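Local coordinates for transcobalamin-1 (Homo sapiens, PDB 4KKI), which binds vitamin B12 with femtomolar affinity and protects it from the acid of the stomach, at residues G188-V192 / L224-I228; L195-K199 / I217-T221. All coordinates share one frame; numbering follows the deposited sequence.

Contact 1: G188-V192 / L224-I228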
loop_
_atom_site.group_PDB
_atom_site.type_symbol
_atom_site.label_atom_id
_atom_site.label_comp_id
_atom_site.label_asym_id
_atom_site.label_seq_id
_atom_site.Cartn_x
_atom_site.Cartn_y
_atom_site.Cartn_z
ATOM N N GLY A 188 5.104 -8.423 0.189
ATOM C CA GLY A 188 6.359 -8.976 -0.290
ATOM C C GLY A 188 7.231 -7.936 -0.972
ATOM O O GLY A 188 8.446 -7.914 -0.785
ATOM N N ALA A 189 6.604 -7.063 -1.755
ATOM C CA ALA A 189 7.331 -6.028 -2.479
ATOM C C ALA A 189 7.947 -5.016 -1.524
ATOM O O ALA A 189 9.118 -4.657 -1.659
ATOM C CB ALA A 189 6.416 -5.329 -3.481
ATOM N N MET A 190 7.160 -4.557 -0.555
ATOM C CA MET A 190 7.658 -3.584 0.408
ATOM C C MET A 190 8.749 -4.200 1.281
ATOM O O MET A 190 9.710 -3.525 1.657
ATOM C CB MET A 190 6.525 -3.019 1.268
ATOM C CG MET A 190 6.911 -1.747 2.030
ATOM S SD MET A 190 7.415 -0.396 0.937
ATOM C CE MET A 190 5.889 -0.089 0.048
ATOM N N ALA A 191 8.604 -5.487 1.588
ATOM C CA ALA A 191 9.621 -6.209 2.348
ATOM C C ALA A 191 10.931 -6.265 1.569
ATOM O O ALA A 191 12.004 -6.040 2.126
ATOM C CB ALA A 191 9.140 -7.613 2.689
ATOM N N VAL A 192 10.834 -6.558 0.276
ATOM C CA VAL A 192 12.003 -6.572 -0.596
ATOM C C VAL A 192 12.712 -5.221 -0.608
ATOM O O VAL A 192 13.940 -5.159 -0.543
ATOM C CB VAL A 192 11.628 -6.978 -2.036
ATOM C CG1 VAL A 192 12.750 -6.633 -3.004
ATOM C CG2 VAL A 192 11.304 -8.463 -2.093
ATOM N N LEU A 224 11.480 -14.061 -1.731
ATOM C CA LEU A 224 10.395 -13.102 -1.926
ATOM C C LEU A 224 10.220 -12.700 -3.391
ATOM O O LEU A 224 9.096 -12.534 -3.861
ATOM C CB LEU A 224 10.602 -11.864 -1.051
ATOM C CG LEU A 224 10.400 -12.080 0.449
ATOM C CD1 LEU A 224 10.720 -10.815 1.234
ATOM C CD2 LEU A 224 8.980 -12.548 0.730
ATOM N N VAL A 225 11.332 -12.549 -4.106
ATOM C CA VAL A 225 11.292 -12.219 -5.529
ATOM C C VAL A 225 10.621 -13.333 -6.329
ATOM O O VAL A 225 9.790 -13.076 -7.201
ATOM C CB VAL A 225 12.708 -11.954 -6.088
ATOM C CG1 VAL A 225 12.696 -11.929 -7.614
ATOM C CG2 VAL A 225 13.255 -10.651 -5.533
ATOM N N GLU A 226 10.978 -14.574 -6.016
ATOM C CA GLU A 226 10.361 -15.729 -6.653
ATOM C C GLU A 226 8.854 -15.775 -6.405
ATOM O O GLU A 226 8.078 -16.024 -7.327
ATOM C CB GLU A 226 11.029 -17.015 -6.168
ATOM C CG GLU A 226 12.493 -17.113 -6.558
ATOM C CD GLU A 226 13.234 -18.182 -5.786
ATOM O OE1 GLU A 226 12.660 -18.726 -4.820
ATOM O OE2 GLU A 226 14.394 -18.476 -6.144
ATOM N N LYS A 227 8.446 -15.525 -5.163
ATOM C CA LYS A 227 7.028 -15.501 -4.807
ATOM C C LYS A 227 6.295 -14.343 -5.480
ATOM O O LYS A 227 5.128 -14.469 -5.851
ATOM C CB LYS A 227 6.845 -15.414 -3.290
ATOM C CG LYS A 227 7.344 -16.623 -2.523
ATOM C CD LYS A 227 7.279 -16.381 -1.021
ATOM C CE LYS A 227 7.761 -17.593 -0.243
ATOM N NZ LYS A 227 6.850 -18.755 -0.429
ATOM N N ILE A 228 6.980 -13.212 -5.626
ATOM C CA ILE A 228 6.405 -12.068 -6.322
ATOM C C ILE A 228 6.171 -12.403 -7.795
ATOM O O ILE A 228 5.076 -12.201 -8.319
ATOM C CB ILE A 228 7.292 -10.812 -6.192
ATOM C CG1 ILE A 228 7.184 -10.231 -4.783
ATOM C CG2 ILE A 228 6.881 -9.755 -7.206
ATOM C CD1 ILE A 228 8.119 -9.066 -4.532
#
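V192 pushes its CG2 methyl against the flank of L224, 3.6 Å from L224 CB, in the closest apolar approach between segments 188-192 and 224-228, which lie on two antiparallel helices of the alpha6-alpha6 barrel that forms the N-terminal domain of haptocorrin. The helices, 185-203 and 213-229, follow one another in the chain and pair here with an angle of 149° between their directions and 9.7 Å between the axes of the two short segments. V192 and L224 run past each other in opposite senses, and the isobutyl group of L224 goes on to set CD1 3.9 Å from A191 CB. V192 has CG1 anti to the backbone N (chi1 165°), which puts CG2 beside that N and toward L224 and I228, with CG2 4.1 Å from I228 CD1.

At G188 the backbones come nearest, with its CA 6.0 Å from that of L224. A side chain starting at G188 would press on I228 CG1 and come near L224 CD2, so the absence of one lets the isoleucine lie against bare helix backbone.

The other flank of helix 213-229 is looser and more polar. E226 and K227 take no part in the contact and are partly exposed; E226 forms a salt bridge with K222, while the amine of K227 is hydrogen-bonded to the hydroxyl of Y178. Helix 244-252 covers A189 and V192 through A250, and M190 packs on Y145 of the cobalamin site. The side chain of A189 lies about 8 Å from the bound cyanocobalamin, which places this packing close to the ligand pocket. I228 extends its chain, chi2 175°, and brings the terminal CD1 to 3.7 Å from the backbone N of A189.

Contact 2: L195-K199 / I217-T221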
loop_
_atom_site.group_PDB
_atom_site.type_symbol
_atom_site.label_atom_id
_atom_site.label_comp_id
_atom_site.label_asym_id
_atom_site.label_seq_id
_atom_site.Cartn_x
_atom_site.Cartn_y
_atom_site.Cartn_z
ATOM N N LEU A 195 14.352 -4.900 2.917
ATOM C CA LEU A 195 15.488 -5.805 3.057
ATOM C C LEU A 195 16.663 -5.361 2.193
ATOM O O LEU A 195 17.824 -5.517 2.576
ATOM C CB LEU A 195 15.080 -7.239 2.702
ATOM C CG LEU A 195 14.058 -7.907 3.629
ATOM C CD1 LEU A 195 13.612 -9.256 3.079
ATOM C CD2 LEU A 195 14.622 -8.059 5.034
ATOM N N THR A 196 16.354 -4.798 1.030
ATOM C CA THR A 196 17.386 -4.341 0.107
ATOM C C THR A 196 18.113 -3.129 0.674
ATOM O O THR A 196 19.318 -2.964 0.476
ATOM C CB THR A 196 16.788 -3.996 -1.267
ATOM O OG1 THR A 196 16.062 -5.127 -1.768
ATOM C CG2 THR A 196 17.882 -3.628 -2.252
ATOM N N CYS A 197 17.376 -2.284 1.387
ATOM C CA CYS A 197 17.978 -1.124 2.031
ATOM C C CYS A 197 18.970 -1.565 3.101
ATOM O O CYS A 197 20.068 -1.020 3.199
ATOM C CB CYS A 197 16.906 -0.216 2.639
ATOM S SG CYS A 197 17.578 1.237 3.491
ATOM N N VAL A 198 18.576 -2.551 3.903
ATOM C CA VAL A 198 19.450 -3.093 4.940
ATOM C C VAL A 198 20.706 -3.700 4.321
ATOM O O VAL A 198 21.805 -3.551 4.855
ATOM C CB VAL A 198 18.727 -4.155 5.787
ATOM C CG1 VAL A 198 19.642 -4.674 6.888
ATOM C CG2 VAL A 198 17.454 -3.578 6.379
ATOM N N LYS A 199 20.534 -4.377 3.188
ATOM C CA LYS A 199 21.657 -4.942 2.448
ATOM C C LYS A 199 22.660 -3.859 2.053
ATOM O O LYS A 199 23.857 -3.992 2.309
ATOM C CB LYS A 199 21.163 -5.695 1.207
ATOM C CG LYS A 199 20.557 -7.062 1.509
ATOM C CD LYS A 199 19.525 -7.478 0.466
ATOM C CE LYS A 199 20.118 -7.539 -0.932
ATOM N NZ LYS A 199 19.101 -7.924 -1.955
ATOM N N ILE A 217 19.578 -12.343 4.719
ATOM C CA ILE A 217 18.698 -11.322 4.158
ATOM C C ILE A 217 18.599 -11.477 2.641
ATOM O O ILE A 217 17.515 -11.360 2.067
ATOM C CB ILE A 217 19.174 -9.903 4.529
ATOM C CG1 ILE A 217 19.085 -9.696 6.042
ATOM C CG2 ILE A 217 18.343 -8.850 3.819
ATOM C CD1 ILE A 217 19.587 -8.350 6.501
ATOM N N SER A 218 19.734 -11.760 2.006
ATOM C CA SER A 218 19.782 -11.985 0.564
ATOM C C SER A 218 18.933 -13.185 0.164
ATOM O O SER A 218 18.249 -13.160 -0.860
ATOM C CB SER A 218 21.228 -12.194 0.098
ATOM O OG SER A 218 22.007 -11.031 0.316
ATOM N N ILE A 219 18.989 -14.237 0.976
ATOM C CA ILE A 219 18.188 -15.433 0.743
ATOM C C ILE A 219 16.700 -15.122 0.899
ATOM O O ILE A 219 15.878 -15.575 0.098
ATOM C CB ILE A 219 18.608 -16.586 1.683
ATOM C CG1 ILE A 219 20.036 -17.037 1.356
ATOM C CG2 ILE A 219 17.645 -17.759 1.565
ATOM C CD1 ILE A 219 20.574 -18.114 2.274
ATOM N N TYR A 220 16.363 -14.340 1.924
ATOM C CA TYR A 220 14.992 -13.875 2.121
ATOM C C TYR A 220 14.506 -13.130 0.883
ATOM O O TYR A 220 13.402 -13.370 0.397
ATOM C CB TYR A 220 14.888 -12.940 3.332
ATOM C CG TYR A 220 15.050 -13.601 4.680
ATOM C CD1 TYR A 220 15.306 -14.962 4.791
ATOM C CD2 TYR A 220 14.936 -12.859 5.849
ATOM C CE1 TYR A 220 15.453 -15.562 6.026
ATOM C CE2 TYR A 220 15.080 -13.448 7.088
ATOM C CZ TYR A 220 15.338 -14.799 7.171
ATOM O OH TYR A 220 15.481 -15.389 8.406
ATOM N N THR A 221 15.341 -12.221 0.387
ATOM C CA THR A 221 15.012 -11.427 -0.790
ATOM C C THR A 221 14.824 -12.314 -2.016
ATOM O O THR A 221 13.883 -12.130 -2.786
ATOM C CB THR A 221 16.098 -10.373 -1.092
ATOM O OG1 THR A 221 16.298 -9.544 0.057
ATOM C CG2 THR A 221 15.681 -9.508 -2.267
#
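K199 lies along I217 and T221, its aliphatic part on the first and its ammonium end near the second. From CB the chain leaves beside the backbone N, and CG comes to 3.7 Å from I217 CG2. CD of K199 stays 3.8 Å from I217 CG2 and also nears the hydroxyl of T221. A bend at chi3 (59°) then turns the chain along segment 217-221: CE passes S218 OG at 4.2 Å, and NZ ends 3.8 Å from T221 CG2, the two side chains meeting tip to tip. No hydrogen bond joins this amine to T221; NZ is instead hydrogen-bonded to the hydroxyl of Y257, a loop residue that also touches S218 and T221. With an alanine here, the Y257 hydroxyl would probably lose its amine partner and I217 CG2 part of its cover.

These are successive antiparallel helices of the alpha6-alpha6 barrel, and the axes of the two short segments pass 9.8 Å apart. L195 and I217 meet between them, their side chains crossing at a slant, and I217 CG2 sits 3.6 Å from the carbonyl O of L195. On the other branch of I217, CD1 meets V198 CG1, the two side chains crossing at about a right angle. Helix 163-169 covers L195 through V166 and I217 through V167, and the disulfide from C197 to C155 ties helix 185-203 to helix 144-156. Y220 lends only its CB, packed on L195 CD1, while its ring leads away and its hydroxyl is hydrogen-bonded to the carbonyl of V167. T221 turns its hydroxyl back on its own helix: OG1 donates to I217 O over 3.0 Å, from above the carbonyl plane, and T221 N reaches the same oxygen from the opposite face.

Contacts 1 and 2 are two levels of one interface, both formed by helices 185-203 and 213-229, with centres 10 Å apart. They touch: L224 CD1 of contact 1 packs on L195 CD1 of contact 2 at 3.8 Å. Contact 1 is closer to the chain's centre and to the cobalamin, and every residue that touches across it is buried and apolar, two of them alanines and one a glycine. Contact 2 lies farther out, covers more surface (340 against 236 Å²), and mixes buried aliphatic groups with partly exposed K199, S218 and Y220, whose polar ends bond to residues outside the two segments.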